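Local structure of mediator of RNA polymerase II transcription subunit 6 (Schizosaccharomyces pombe, 4H61) at residues 26-31 against 73-78. The protein forms part of the Mediator complex, the coactivator that relays signals from gene-specific regulatory proteins to the basal RNA polymerase II machinery. Sequence-based numbering, arbitrary orientation.
Sequences ENVLEY and FVIIHE
Ile75 sends its longer arm from the strand into the first turn of the facing helix, where Val28 and Leu29 receive it. The arm is extended: CG1 lies beside the backbone N and opposite the carbonyl carbon (chi1 -58°), and with chi2 at 167° the chain runs straight on to CD1, which is thereby carried across to the helix. That methyl meets the CG1 methyl of Val28, with Ile75 CD1 and Val28 CG1 3.5 Å apart. Leu29 rests both methyls against one side of the same arm: its CD2 bridges Ile75 CG1, at 3.9 Å, and the terminal methyl Ile75 CD1, at 4.0 Å, while its CD1 meets Ile75 CG1 alone, at 4.0 Å. Both helix side chains run at a slant to the isoleucine rather than alongside it. Leu29 CD2 also comes within 4.1 Å of the carbonyl oxygen Phe73 O, a van der Waals neighbour two residues back along the strand. The CB of Phe73 is directed toward the helix too, but its ring leads away from Val28 and Leu29 and meets the ring of Phe32, farther along the same helix.

The contact sets helix 28-33, whose N-cap position is Asn27, against edge strand 70-79 of the antiparallel sheet. Leu29 also touches Ile86 on the neighbouring strand 83-91 and Leu61 of helix 61-66. Beyond Ile75 the strand carries a classic beta bulge, in which Ile76 and His77 both face Val85.

An alanine in place of Ile75 would remove CG1, CG2 and CD1, and would probably open a gap before Val28 and deprive the Leu29 methyls of their main apolar partner on this strand. No hydrogen bond or salt bridge joins the two segments, so their association here rests on the fit of branched aliphatic groups and the burial of apolar surface.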
ATOM      1  N   GLU A  26       9.064  -7.688  -4.982  1.00141.15           N
ATOM      2  CA  GLU A  26       8.592  -7.711  -6.361  1.00140.36           C
ATOM      3  C   GLU A  26       7.129  -8.116  -6.493  1.00130.51           C
ATOM      4  O   GLU A  26       6.440  -7.635  -7.391  1.00127.76           O
ATOM      5  CB  GLU A  26       9.453  -8.665  -7.203  1.00153.55           C
ATOM      6  CG  GLU A  26      10.840  -8.138  -7.567  1.00167.73           C
ATOM      7  CD  GLU A  26      11.845  -8.234  -6.426  1.00176.78           C
ATOM      8  OE1 GLU A  26      11.490  -8.763  -5.351  1.00177.20           O
ATOM      9  OE2 GLU A  26      12.996  -7.778  -6.609  1.00181.78           O
ATOM     10  N   ASN A  27       6.660  -9.001  -5.612  1.00126.10           N
ATOM     11  CA  ASN A  27       5.312  -9.561  -5.751  1.00124.18           C
ATOM     12  C   ASN A  27       4.397  -9.502  -4.516  1.00125.30           C
ATOM     13  O   ASN A  27       3.229  -9.899  -4.591  1.00130.34           O
ATOM     14  CB  ASN A  27       5.367 -10.993  -6.300  1.00122.00           C
ATOM     15  CG  ASN A  27       6.108 -11.948  -5.380  1.00134.29           C
ATOM     16  OD1 ASN A  27       6.309 -11.665  -4.200  1.00138.86           O
ATOM     17  ND2 ASN A  27       6.522 -13.091  -5.921  1.00138.62           N
ATOM     18  N   VAL A  28       4.913  -9.008  -3.395  1.00117.58           N
ATOM     19  CA  VAL A  28       4.128  -8.962  -2.160  1.00118.94           C
ATOM     20  C   VAL A  28       2.775  -8.234  -2.310  1.00120.84           C
ATOM     21  O   VAL A  28       1.763  -8.663  -1.759  1.00124.82           O
ATOM     22  CB  VAL A  28       4.939  -8.352  -0.999  1.00117.29           C
ATOM     23  CG1 VAL A  28       5.390  -6.955  -1.345  1.00116.70           C
ATOM     24  CG2 VAL A  28       4.123  -8.341   0.279  1.00115.00           C
ATOM     25  N   LEU A  29       2.757  -7.153  -3.076  1.00119.16           N
ATOM     26  CA  LEU A  29       1.539  -6.378  -3.289  1.00107.55           C
ATOM     27  C   LEU A  29       0.521  -7.193  -4.067  1.00108.41           C
ATOM     28  O   LEU A  29      -0.683  -7.009  -3.905  1.00114.02           O
ATOM     29  CB  LEU A  29       1.861  -5.089  -4.050  1.00106.84           C
ATOM     30  CG  LEU A  29       1.471  -3.758  -3.412  1.00111.68           C
ATOM     31  CD1 LEU A  29       1.409  -3.887  -1.902  1.00118.18           C
ATOM     32  CD2 LEU A  29       2.445  -2.645  -3.828  1.00102.80           C
ATOM     33  N   GLU A  30       0.996  -8.091  -4.921  1.00110.72           N
ATOM     34  CA  GLU A  30       0.085  -8.933  -5.683  1.00113.22           C
ATOM     35  C   GLU A  30      -0.561  -9.934  -4.739  1.00115.74           C
ATOM     36  O   GLU A  30      -1.753 -10.231  -4.849  1.00120.53           O
ATOM     37  CB  GLU A  30       0.827  -9.661  -6.800  1.00121.80           C
ATOM     38  CG  GLU A  30      -0.089 -10.412  -7.751  1.00131.69           C
ATOM     39  CD  GLU A  30       0.596 -10.751  -9.056  1.00148.15           C
ATOM     40  OE1 GLU A  30       1.490  -9.977  -9.472  1.00156.98           O
ATOM     41  OE2 GLU A  30       0.250 -11.791  -9.663  1.00152.64           O
ATOM     42  N   TYR A  31       0.245 -10.446  -3.813  1.00113.50           N
ATOM     43  CA  TYR A  31      -0.223 -11.324  -2.752  1.00115.63           C
ATOM     44  C   TYR A  31      -1.341 -10.632  -1.992  1.00114.52           C
ATOM     45  O   TYR A  31      -2.428 -11.189  -1.793  1.00116.62           O
ATOM     46  CB  TYR A  31       0.936 -11.617  -1.799  1.00115.98           C
ATOM     47  CG  TYR A  31       0.654 -12.626  -0.706  1.00115.78           C
ATOM     48  CD1 TYR A  31       0.025 -13.834  -0.984  1.00112.75           C
ATOM     49  CD2 TYR A  31       1.060 -12.382   0.602  1.00119.54           C
ATOM     50  CE1 TYR A  31      -0.211 -14.766   0.022  1.00118.20           C
ATOM     51  CE2 TYR A  31       0.832 -13.306   1.612  1.00121.66           C
ATOM     52  CZ  TYR A  31       0.196 -14.496   1.318  1.00121.54           C
ATOM     53  OH  TYR A  31      -0.030 -15.409   2.329  1.00121.92           O
ATOM     54  N   PHE A  73      -2.434   1.569  -2.331  1.00100.19           N
ATOM     55  CA  PHE A  73      -1.665   0.692  -1.460  1.00102.56           C
ATOM     56  C   PHE A  73      -0.192   0.784  -1.824  1.00106.10           C
ATOM     57  O   PHE A  73       0.181   0.628  -2.987  1.00107.90           O
ATOM     58  CB  PHE A  73      -2.147  -0.752  -1.590  1.00105.15           C
ATOM     59  CG  PHE A  73      -3.558  -0.955  -1.121  1.00105.98           C
ATOM     60  CD1 PHE A  73      -3.831  -1.156   0.227  1.00102.53           C
ATOM     61  CD2 PHE A  73      -4.614  -0.924  -2.022  1.00103.38           C
ATOM     62  CE1 PHE A  73      -5.130  -1.334   0.667  1.00 99.16           C
ATOM     63  CE2 PHE A  73      -5.924  -1.102  -1.589  1.00102.83           C
ATOM     64  CZ  PHE A  73      -6.183  -1.309  -0.244  1.00100.55           C
ATOM     65  N   VAL A  74       0.647   1.055  -0.834  1.00102.04           N
ATOM     66  CA  VAL A  74       2.074   1.151  -1.082  1.00103.09           C
ATOM     67  C   VAL A  74       2.849   0.386  -0.027  1.00108.04           C
ATOM     68  O   VAL A  74       2.368   0.174   1.093  1.00110.98           O
ATOM     69  CB  VAL A  74       2.563   2.622  -1.116  1.00 95.21           C
ATOM     70  CG1 VAL A  74       1.776   3.424  -2.140  1.00 83.44           C
ATOM     71  CG2 VAL A  74       2.450   3.259   0.264  1.00 95.60           C
ATOM     72  N   ILE A  75       4.050  -0.039  -0.399  1.00108.89           N
ATOM     73  CA  ILE A  75       4.962  -0.677   0.532  1.00108.75           C
ATOM     74  C   ILE A  75       5.780   0.405   1.214  1.00113.85           C
ATOM     75  O   ILE A  75       6.378   1.255   0.546  1.00119.51           O
ATOM     76  CB  ILE A  75       5.889  -1.641  -0.210  1.00105.00           C
ATOM     77  CG1 ILE A  75       5.053  -2.695  -0.946  1.00105.07           C
ATOM     78  CG2 ILE A  75       6.883  -2.276   0.756  1.00102.15           C
ATOM     79  CD1 ILE A  75       5.828  -3.497  -1.954  1.00108.97           C
ATOM     80  N   ILE A  76       5.792   0.395   2.542  1.00110.46           N
ATOM     81  CA  ILE A  76       6.505   1.432   3.289  1.00110.50           C
ATOM     82  C   ILE A  76       7.588   0.859   4.197  1.00118.13           C
ATOM     83  O   ILE A  76       8.263   1.604   4.901  1.00122.58           O
ATOM     84  CB  ILE A  76       5.550   2.285   4.137  1.00 97.94           C
ATOM     85  CG1 ILE A  76       4.967   1.443   5.285  1.00 99.88           C
ATOM     86  CG2 ILE A  76       4.462   2.880   3.260  1.00 89.94           C
ATOM     87  CD1 ILE A  76       3.932   2.167   6.110  1.00 99.19           C
ATOM     88  N   HIS A  77       7.738  -0.461   4.188  1.00116.45           N
ATOM     89  CA  HIS A  77       8.824  -1.097   4.917  1.00120.28           C
ATOM     90  C   HIS A  77       9.165  -2.470   4.349  1.00128.45           C
ATOM     91  O   HIS A  77       8.276  -3.260   4.043  1.00133.77           O
ATOM     92  CB  HIS A  77       8.504  -1.207   6.405  1.00127.32           C
ATOM     93  CG  HIS A  77       9.692  -1.575   7.239  1.00142.24           C
ATOM     94  ND1 HIS A  77      10.617  -0.646   7.667  1.00145.54           N
ATOM     95  CD2 HIS A  77      10.126  -2.775   7.694  1.00143.86           C
ATOM     96  CE1 HIS A  77      11.557  -1.256   8.365  1.00150.29           C
ATOM     97  NE2 HIS A  77      11.283  -2.549   8.397  1.00147.20           N
ATOM     98  N   GLU A  78      10.459  -2.751   4.215  1.00136.95           N
ATOM     99  CA  GLU A  78      10.916  -3.999   3.614  1.00141.79           C
ATOM    100  C   GLU A  78      11.944  -4.697   4.482  1.00146.51           C
ATOM    101  O   GLU A  78      13.005  -4.144   4.763  1.00153.56           O
ATOM    102  CB  GLU A  78      11.520  -3.739   2.234  1.00147.37           C
ATOM    103  CG  GLU A  78      10.594  -2.999   1.291  1.00156.24           C
ATOM    104  CD  GLU A  78      11.271  -2.622  -0.008  1.00165.55           C
ATOM    105  OE1 GLU A  78      12.358  -3.178  -0.291  1.00165.15           O
ATOM    106  OE2 GLU A  78      10.714  -1.769  -0.738  1.00168.30           O
TER